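Local coordinates for 3-oxoacyl-[acyl-carrier-protein] synthase 3 (Micrococcus luteus NCTC 2665, PDB 4EWP), which probably catalyses the first condensation of fatty acid synthesis, joining an acetyl group from acetyl-CoA to malonyl-ACP with loss of carbon dioxide, at residues Ala69-Leu74 with His107-Thr112; Leu84-Val89 with Arg143-Val148. All coordinates share one frame; numbering follows the deposited sequence.

Contact 1: Ala69-Leu74 with His107-Thr112; sequences AAREAL and HEIGAT
Ile109, just past the end of helix 101-108, packs against Ala70, Arg71 and Leu74 of helix 62-76. Its CB lies 4.4 Å from Leu74 CD1, and there the side chain divides. The CG2 branch meets Ala70 CB at 4.1 Å, with the aliphatic part of Arg71 beside it, where Arg71 CG is 4.3 Å from Ile109 CG2. With chi1 at 68°, CG1 lies between the backbone N and the carbonyl carbon, and this branch approaches Ala70 CB toward its tip, CD1, at 4.2 Å. The single methyl of Ala70 thus meets both branches of the isoleucine.

Arg71 crosses to the same turn along the exposed side. Its chain, extended from CG to NE, carries the guanidinium obliquely to the end of helix 101-108. NH2 gives a weak hydrogen bond to Glu108 O, 3.3 Å long and bent to 132° at the hydrogen, while NH1 lies 3.9 Å from Ile109 CA. The carboxylate of Glu108 stays apart, with OE1 5.4 Å from Arg71 NH2. Just after Ile109, Gly110 takes a positive phi and closes the helix in a Schellman motif, turning the chain toward strand 116-120.

Behind this seam, Ala69, Ala73 and Leu74 lie on strand 170-180, so helix 62-76 packs against the sheet as well as the helix end. A buried cluster of methyls has a polar, exposed border at Arg71 and Glu108: van der Waals contact joins the two elements, and the arginine probably adds a modest electrostatic attraction to the carbonyl at the helix C-terminus.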
ATOM      1  N   ALA A  69     -12.771  10.649  10.068  1.00 20.43           N
ATOM      2  CA  ALA A  69     -11.505  11.209  10.538  1.00 23.97           C
ATOM      3  C   ALA A  69     -11.020  12.248   9.527  1.00 20.35           C
ATOM      4  O   ALA A  69     -10.650  13.368   9.898  1.00 17.78           O
ATOM      5  CB  ALA A  69     -10.446  10.102  10.754  1.00 22.28           C
ATOM      6  N   ALA A  70     -11.066  11.884   8.249  1.00 16.11           N
ATOM      7  CA  ALA A  70     -10.645  12.795   7.186  1.00 18.98           C
ATOM      8  C   ALA A  70     -11.425  14.096   7.252  1.00 19.73           C
ATOM      9  O   ALA A  70     -10.850  15.173   7.126  1.00 24.11           O
ATOM     10  CB  ALA A  70     -10.824  12.162   5.815  1.00 15.95           C
ATOM     11  N   ARG A  71     -12.736  14.009   7.434  1.00 17.47           N
ATOM     12  CA  ARG A  71     -13.537  15.236   7.469  1.00 25.24           C
ATOM     13  C   ARG A  71     -13.189  16.153   8.652  1.00 23.57           C
ATOM     14  O   ARG A  71     -13.157  17.373   8.497  1.00 24.71           O
ATOM     15  CB  ARG A  71     -15.037  14.939   7.445  1.00 28.90           C
ATOM     16  CG  ARG A  71     -15.516  14.234   6.188  1.00 33.30           C
ATOM     17  CD  ARG A  71     -17.029  14.380   6.061  1.00 37.09           C
ATOM     18  NE  ARG A  71     -17.650  13.308   5.286  1.00 36.60           N
ATOM     19  CZ  ARG A  71     -17.918  13.383   3.989  1.00 37.43           C
ATOM     20  NH1 ARG A  71     -17.601  14.478   3.307  1.00 41.14           N
ATOM     21  NH2 ARG A  71     -18.499  12.364   3.371  1.00 36.00           N
ATOM     22  N   GLU A  72     -12.934  15.578   9.828  1.00 21.81           N
ATOM     23  CA  GLU A  72     -12.540  16.414  10.965  1.00 26.43           C
ATOM     24  C   GLU A  72     -11.236  17.162  10.679  1.00 27.39           C
ATOM     25  O   GLU A  72     -11.098  18.351  10.991  1.00 30.22           O
ATOM     26  CB  GLU A  72     -12.397  15.616  12.260  1.00 27.05           C
ATOM     27  CG  GLU A  72     -12.016  16.521  13.413  1.00 32.95           C
ATOM     28  CD  GLU A  72     -11.954  15.821  14.743  1.00 34.00           C
ATOM     29  OE1 GLU A  72     -12.094  14.584  14.785  1.00 36.67           O
ATOM     30  OE2 GLU A  72     -11.761  16.527  15.747  1.00 36.59           O
ATOM     31  N   ALA A  73     -10.287  16.461  10.071  1.00 23.15           N
ATOM     32  CA  ALA A  73      -8.995  17.048   9.736  1.00 24.43           C
ATOM     33  C   ALA A  73      -9.181  18.192   8.748  1.00 23.86           C
ATOM     34  O   ALA A  73      -8.590  19.260   8.890  1.00 28.55           O
ATOM     35  CB  ALA A  73      -8.058  15.990   9.161  1.00 18.71           C
ATOM     36  N   LEU A  74     -10.027  17.963   7.753  1.00 24.42           N
ATOM     37  CA  LEU A  74     -10.298  18.967   6.738  1.00 23.95           C
ATOM     38  C   LEU A  74     -10.884  20.228   7.366  1.00 32.07           C
ATOM     39  O   LEU A  74     -10.455  21.348   7.066  1.00 32.37           O
ATOM     40  CB  LEU A  74     -11.251  18.406   5.702  1.00 18.47           C
ATOM     41  CG  LEU A  74     -10.596  17.535   4.632  1.00 22.67           C
ATOM     42  CD1 LEU A  74     -11.659  16.851   3.759  1.00 22.86           C
ATOM     43  CD2 LEU A  74      -9.633  18.370   3.775  1.00 17.94           C
ATOM     44  N   HIS A 107     -13.117   9.808  -2.961  1.00 20.99           N
ATOM     45  CA  HIS A 107     -14.385  10.142  -3.593  1.00 21.78           C
ATOM     46  C   HIS A 107     -15.382  10.706  -2.595  1.00 23.25           C
ATOM     47  O   HIS A 107     -15.999  11.736  -2.854  1.00 22.97           O
ATOM     48  CB  HIS A 107     -15.011   8.941  -4.299  1.00 20.35           C
ATOM     49  CG  HIS A 107     -16.416   9.192  -4.740  1.00 22.35           C
ATOM     50  ND1 HIS A 107     -16.744  10.204  -5.620  1.00 28.32           N
ATOM     51  CD2 HIS A 107     -17.581   8.602  -4.392  1.00 26.03           C
ATOM     52  CE1 HIS A 107     -18.051  10.214  -5.807  1.00 28.31           C
ATOM     53  NE2 HIS A 107     -18.583   9.251  -5.077  1.00 30.81           N
ATOM     54  N   GLU A 108     -15.526  10.027  -1.457  1.00 26.48           N
ATOM     55  CA  GLU A 108     -16.527  10.400  -0.456  1.00 28.35           C
ATOM     56  C   GLU A 108     -16.279  11.799   0.079  1.00 28.35           C
ATOM     57  O   GLU A 108     -17.229  12.537   0.357  1.00 32.65           O
ATOM     58  CB  GLU A 108     -16.529   9.419   0.720  1.00 34.50           C
ATOM     59  CG  GLU A 108     -16.553   7.941   0.357  1.00 41.94           C
ATOM     60  CD  GLU A 108     -17.915   7.473  -0.109  1.00 52.18           C
ATOM     61  OE1 GLU A 108     -18.812   8.331  -0.276  1.00 54.12           O
ATOM     62  OE2 GLU A 108     -18.084   6.244  -0.305  1.00 56.21           O
ATOM     63  N   ILE A 109     -15.009  12.164   0.243  1.00 23.11           N
ATOM     64  CA  ILE A 109     -14.691  13.453   0.850  1.00 24.65           C
ATOM     65  C   ILE A 109     -14.531  14.550  -0.180  1.00 27.12           C
ATOM     66  O   ILE A 109     -14.183  15.672   0.165  1.00 25.05           O
ATOM     67  CB  ILE A 109     -13.429  13.412   1.743  1.00 26.13           C
ATOM     68  CG1 ILE A 109     -12.169  13.191   0.897  1.00 24.14           C
ATOM     69  CG2 ILE A 109     -13.588  12.365   2.847  1.00 25.08           C
ATOM     70  CD1 ILE A 109     -10.907  12.991   1.718  1.00 23.51           C
ATOM     71  N   GLY A 110     -14.778  14.236  -1.446  1.00 25.87           N
ATOM     72  CA  GLY A 110     -14.722  15.268  -2.470  1.00 24.01           C
ATOM     73  C   GLY A 110     -13.325  15.629  -2.953  1.00 22.79           C
ATOM     74  O   GLY A 110     -13.123  16.726  -3.487  1.00 27.40           O
ATOM     75  N   ALA A 111     -12.375  14.705  -2.790  1.00 18.03           N
ATOM     76  CA  ALA A 111     -10.985  14.898  -3.234  1.00 17.54           C
ATOM     77  C   ALA A 111     -10.702  14.512  -4.693  1.00 21.39           C
ATOM     78  O   ALA A 111      -9.603  14.780  -5.201  1.00 20.38           O
ATOM     79  CB  ALA A 111     -10.031  14.145  -2.324  1.00 15.39           C
ATOM     80  N   THR A 112     -11.658  13.861  -5.358  1.00 19.65           N
ATOM     81  CA  THR A 112     -11.481  13.535  -6.768  1.00 20.26           C
ATOM     82  C   THR A 112     -11.064  14.806  -7.503  1.00 23.33           C
ATOM     83  O   THR A 112     -11.639  15.866  -7.277  1.00 29.49           O
ATOM     84  CB  THR A 112     -12.768  12.965  -7.382  1.00 20.51           C
ATOM     85  OG1 THR A 112     -13.180  11.829  -6.625  1.00 18.40           O
ATOM     86  CG2 THR A 112     -12.544  12.524  -8.850  1.00 18.30           C
TER

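Contact 2: Leu84-Val89 with Arg143-Val148; sequences LDAVIV and RHVLVV
Asp85 turns its carboxylate onto the start of strand 144-152, where OD2 accepts two successive backbone N-H groups. Arg143 N meets the anti lone pair of Asp85 OD2, at a modelled distance of 2.5 Å that is doubtfully short; His144 N comes to Asp85 OD2 at 3.0 Å from above the carboxylate, 52° out of its plane. The backbone of the aspartate returns a bond, Asp85 N to His144 O at 2.8 Å, nearly straight and in the carbonyl plane. Water 1 lies in the plane of the imidazole at its edge, 2.7 Å from His144 ND1, and gives a weak bond to Asp85 OD1.

From here the pairing becomes regular parallel beta structure: Leu146 N donates to Ala86 O (2.9 Å), Ile88 N to Leu146 O (2.8 Å), and Val148 N to Ile88 O. These two strands lie side by side in the first of the two five-stranded mixed sheets of the thiolase-like fold.

On one face, Leu146 CB touches Leu84 CD1 at 3.9 Å. With its CG anti to the backbone N (chi1 172°), Leu146 also runs alongside Val87, both pointing the same way. On the other face Ile88 lies across Val145, with Ile88 CD1 3.9 Å from Val145 CG1, and helix 125-138 covers them through Ala133 and Leu136. Further out, Val87 and Val89 bond to strand 116-120, while Leu146 and Val148 pack against Ile176 and Ala174 of strand 170-180.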
ATOM      1  N   LEU A  84      -7.126  18.770  -1.486  1.00 15.72           N
ATOM      2  CA  LEU A  84      -6.135  17.701  -1.332  1.00 20.55           C
ATOM      3  C   LEU A  84      -5.501  17.272  -2.668  1.00 22.30           C
ATOM      4  O   LEU A  84      -6.184  17.177  -3.677  1.00 25.63           O
ATOM      5  CB  LEU A  84      -6.759  16.487  -0.641  1.00 17.00           C
ATOM      6  CG  LEU A  84      -7.357  16.680   0.752  1.00 19.00           C
ATOM      7  CD1 LEU A  84      -8.192  15.458   1.112  1.00 17.61           C
ATOM      8  CD2 LEU A  84      -6.283  16.977   1.832  1.00 14.32           C
ATOM      9  N   ASP A  85      -4.198  17.001  -2.661  1.00 20.96           N
ATOM     10  CA  ASP A  85      -3.475  16.624  -3.869  1.00 21.57           C
ATOM     11  C   ASP A  85      -3.107  15.150  -3.825  1.00 23.45           C
ATOM     12  O   ASP A  85      -2.583  14.625  -4.805  1.00 21.47           O
ATOM     13  CB  ASP A  85      -2.178  17.432  -4.006  1.00 25.35           C
ATOM     14  CG  ASP A  85      -2.410  18.914  -3.974  1.00 37.54           C
ATOM     15  OD1 ASP A  85      -3.467  19.365  -4.469  1.00 41.91           O
ATOM     16  OD2 ASP A  85      -1.534  19.633  -3.450  1.00 40.22           O
ATOM     17  N   ALA A  86      -3.349  14.499  -2.682  1.00 18.95           N
ATOM     18  CA  ALA A  86      -3.076  13.070  -2.520  1.00 17.89           C
ATOM     19  C   ALA A  86      -3.763  12.518  -1.281  1.00 19.63           C
ATOM     20  O   ALA A  86      -3.960  13.241  -0.298  1.00 21.69           O
ATOM     21  CB  ALA A  86      -1.582  12.815  -2.445  1.00 11.49           C
ATOM     22  N   VAL A  87      -4.117  11.239  -1.327  1.00 13.20           N
ATOM     23  CA  VAL A  87      -4.828  10.589  -0.239  1.00 15.98           C
ATOM     24  C   VAL A  87      -4.111   9.284   0.035  1.00 20.53           C
ATOM     25  O   VAL A  87      -4.040   8.431  -0.839  1.00 18.82           O
ATOM     26  CB  VAL A  87      -6.298  10.260  -0.619  1.00 18.04           C
ATOM     27  CG1 VAL A  87      -6.961   9.450   0.465  1.00 13.55           C
ATOM     28  CG2 VAL A  87      -7.099  11.530  -0.903  1.00 13.79           C
ATOM     29  N   ILE A  88      -3.554   9.137   1.235  1.00 21.38           N
ATOM     30  CA  ILE A  88      -2.838   7.917   1.595  1.00 20.36           C
ATOM     31  C   ILE A  88      -3.570   7.242   2.737  1.00 22.25           C
ATOM     32  O   ILE A  88      -3.779   7.836   3.802  1.00 20.94           O
ATOM     33  CB  ILE A  88      -1.385   8.199   2.037  1.00 17.68           C
ATOM     34  CG1 ILE A  88      -0.627   8.958   0.952  1.00 17.61           C
ATOM     35  CG2 ILE A  88      -0.668   6.907   2.363  1.00 12.05           C
ATOM     36  CD1 ILE A  88       0.799   9.307   1.335  1.00 15.88           C
ATOM     37  N   VAL A  89      -3.981   6.004   2.514  1.00 19.52           N
ATOM     38  CA  VAL A  89      -4.707   5.280   3.547  1.00 18.43           C
ATOM     39  C   VAL A  89      -3.876   4.093   4.002  1.00 21.67           C
ATOM     40  O   VAL A  89      -3.542   3.199   3.220  1.00 18.00           O
ATOM     41  CB  VAL A  89      -6.078   4.799   3.065  1.00 16.44           C
ATOM     42  CG1 VAL A  89      -6.644   3.791   4.058  1.00 12.90           C
ATOM     43  CG2 VAL A  89      -7.014   5.986   2.840  1.00 11.06           C
ATOM     44  N   ARG A 143       0.830  19.695  -2.595  1.00 24.17           N
ATOM     45  CA  ARG A 143       0.805  20.791  -1.631  1.00 28.23           C
ATOM     46  C   ARG A 143       0.044  20.409  -0.350  1.00 22.40           C
ATOM     47  O   ARG A 143       0.363  20.887   0.735  1.00 26.28           O
ATOM     48  CB  ARG A 143       0.210  22.045  -2.273  1.00 34.73           C
ATOM     49  CG  ARG A 143       1.072  22.637  -3.391  1.00 45.86           C
ATOM     50  CD  ARG A 143       0.614  24.045  -3.763  1.00 56.01           C
ATOM     51  NE  ARG A 143       0.281  24.830  -2.570  1.00 64.94           N
ATOM     52  CZ  ARG A 143       1.176  25.417  -1.778  1.00 68.44           C
ATOM     53  NH1 ARG A 143       2.476  25.319  -2.042  1.00 68.09           N
ATOM     54  NH2 ARG A 143       0.768  26.103  -0.716  1.00 71.07           N
ATOM     55  N   HIS A 144      -0.950  19.539  -0.485  1.00 18.90           N
ATOM     56  CA  HIS A 144      -1.729  19.048   0.658  1.00 21.55           C
ATOM     57  C   HIS A 144      -1.979  17.525   0.553  1.00 23.10           C
ATOM     58  O   HIS A 144      -2.594  17.054  -0.406  1.00 21.60           O
ATOM     59  CB  HIS A 144      -3.075  19.773   0.757  1.00 16.88           C
ATOM     60  CG  HIS A 144      -2.964  21.260   0.904  1.00 28.58           C
ATOM     61  ND1 HIS A 144      -3.012  22.122  -0.172  1.00 31.82           N
ATOM     62  CD2 HIS A 144      -2.829  22.042   2.005  1.00 29.95           C
ATOM     63  CE1 HIS A 144      -2.906  23.367   0.257  1.00 30.45           C
ATOM     64  NE2 HIS A 144      -2.796  23.344   1.574  1.00 31.37           N
ATOM     65  N   VAL A 145      -1.515  16.765   1.542  1.00 22.50           N
ATOM     66  CA  VAL A 145      -1.626  15.310   1.505  1.00 21.50           C
ATOM     67  C   VAL A 145      -2.404  14.859   2.719  1.00 22.27           C
ATOM     68  O   VAL A 145      -2.100  15.259   3.859  1.00 19.21           O
ATOM     69  CB  VAL A 145      -0.221  14.630   1.494  1.00 15.88           C
ATOM     70  CG1 VAL A 145      -0.321  13.087   1.460  1.00 12.19           C
ATOM     71  CG2 VAL A 145       0.588  15.136   0.321  1.00 13.42           C
ATOM     72  N   LEU A 146      -3.426  14.050   2.475  1.00 16.69           N
ATOM     73  CA  LEU A 146      -4.192  13.467   3.566  1.00 17.09           C
ATOM     74  C   LEU A 146      -3.603  12.108   3.910  1.00 18.36           C
ATOM     75  O   LEU A 146      -3.376  11.301   3.018  1.00 16.92           O
ATOM     76  CB  LEU A 146      -5.652  13.303   3.148  1.00 17.90           C
ATOM     77  CG  LEU A 146      -6.527  12.537   4.132  1.00 18.61           C
ATOM     78  CD1 LEU A 146      -6.792  13.350   5.413  1.00 13.20           C
ATOM     79  CD2 LEU A 146      -7.817  12.139   3.457  1.00 15.04           C
ATOM     80  N   VAL A 147      -3.330  11.864   5.195  1.00 19.37           N
ATOM     81  CA  VAL A 147      -2.856  10.547   5.645  1.00 15.03           C
ATOM     82  C   VAL A 147      -3.836   9.986   6.673  1.00 17.98           C
ATOM     83  O   VAL A 147      -4.162  10.649   7.659  1.00 17.90           O
ATOM     84  CB  VAL A 147      -1.443  10.621   6.277  1.00 14.15           C
ATOM     85  CG1 VAL A 147      -1.001   9.235   6.730  1.00 12.76           C
ATOM     86  CG2 VAL A 147      -0.453  11.206   5.295  1.00 10.96           C
ATOM     87  N   VAL A 148      -4.316   8.772   6.436  1.00 16.78           N
ATOM     88  CA  VAL A 148      -5.266   8.155   7.336  1.00 18.50           C
ATOM     89  C   VAL A 148      -4.734   6.814   7.801  1.00 15.82           C
ATOM     90  O   VAL A 148      -4.464   5.931   6.987  1.00 16.04           O
ATOM     91  CB  VAL A 148      -6.638   7.936   6.657  1.00 19.50           C
ATOM     92  CG1 VAL A 148      -7.605   7.322   7.646  1.00 19.25           C
ATOM     93  CG2 VAL A 148      -7.195   9.256   6.188  1.00 21.52           C
TER
HETATM   94  O   HOH W   1      -3.417  21.755  -2.851  1.00 36.33           O

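In the fold
The centres of contacts 1 and 2 are about 9 Å apart, and the two meet directly: Ile109 CD1 is 3.6 Å from Leu146 CD2 and 3.7 Å from Leu84 CD1. Contact 1 thus lies on the sheet face carrying Leu146 and Val148, opposite to the face covered by helix 125-138. Their segments alternate along the chain, 69-74, 84-89, 107-112, then 143-148. Helix 62-76 leads into strand 86-90, and helix 101-108 lies on the connection from that strand to its parallel neighbour 116-120. Both belong to the fold's framework, away from the predicted active-site residues; contact 1 joins a helix to a helix end, contact 2 two strands, and Ile109 and Leu146 link them into one apolar core.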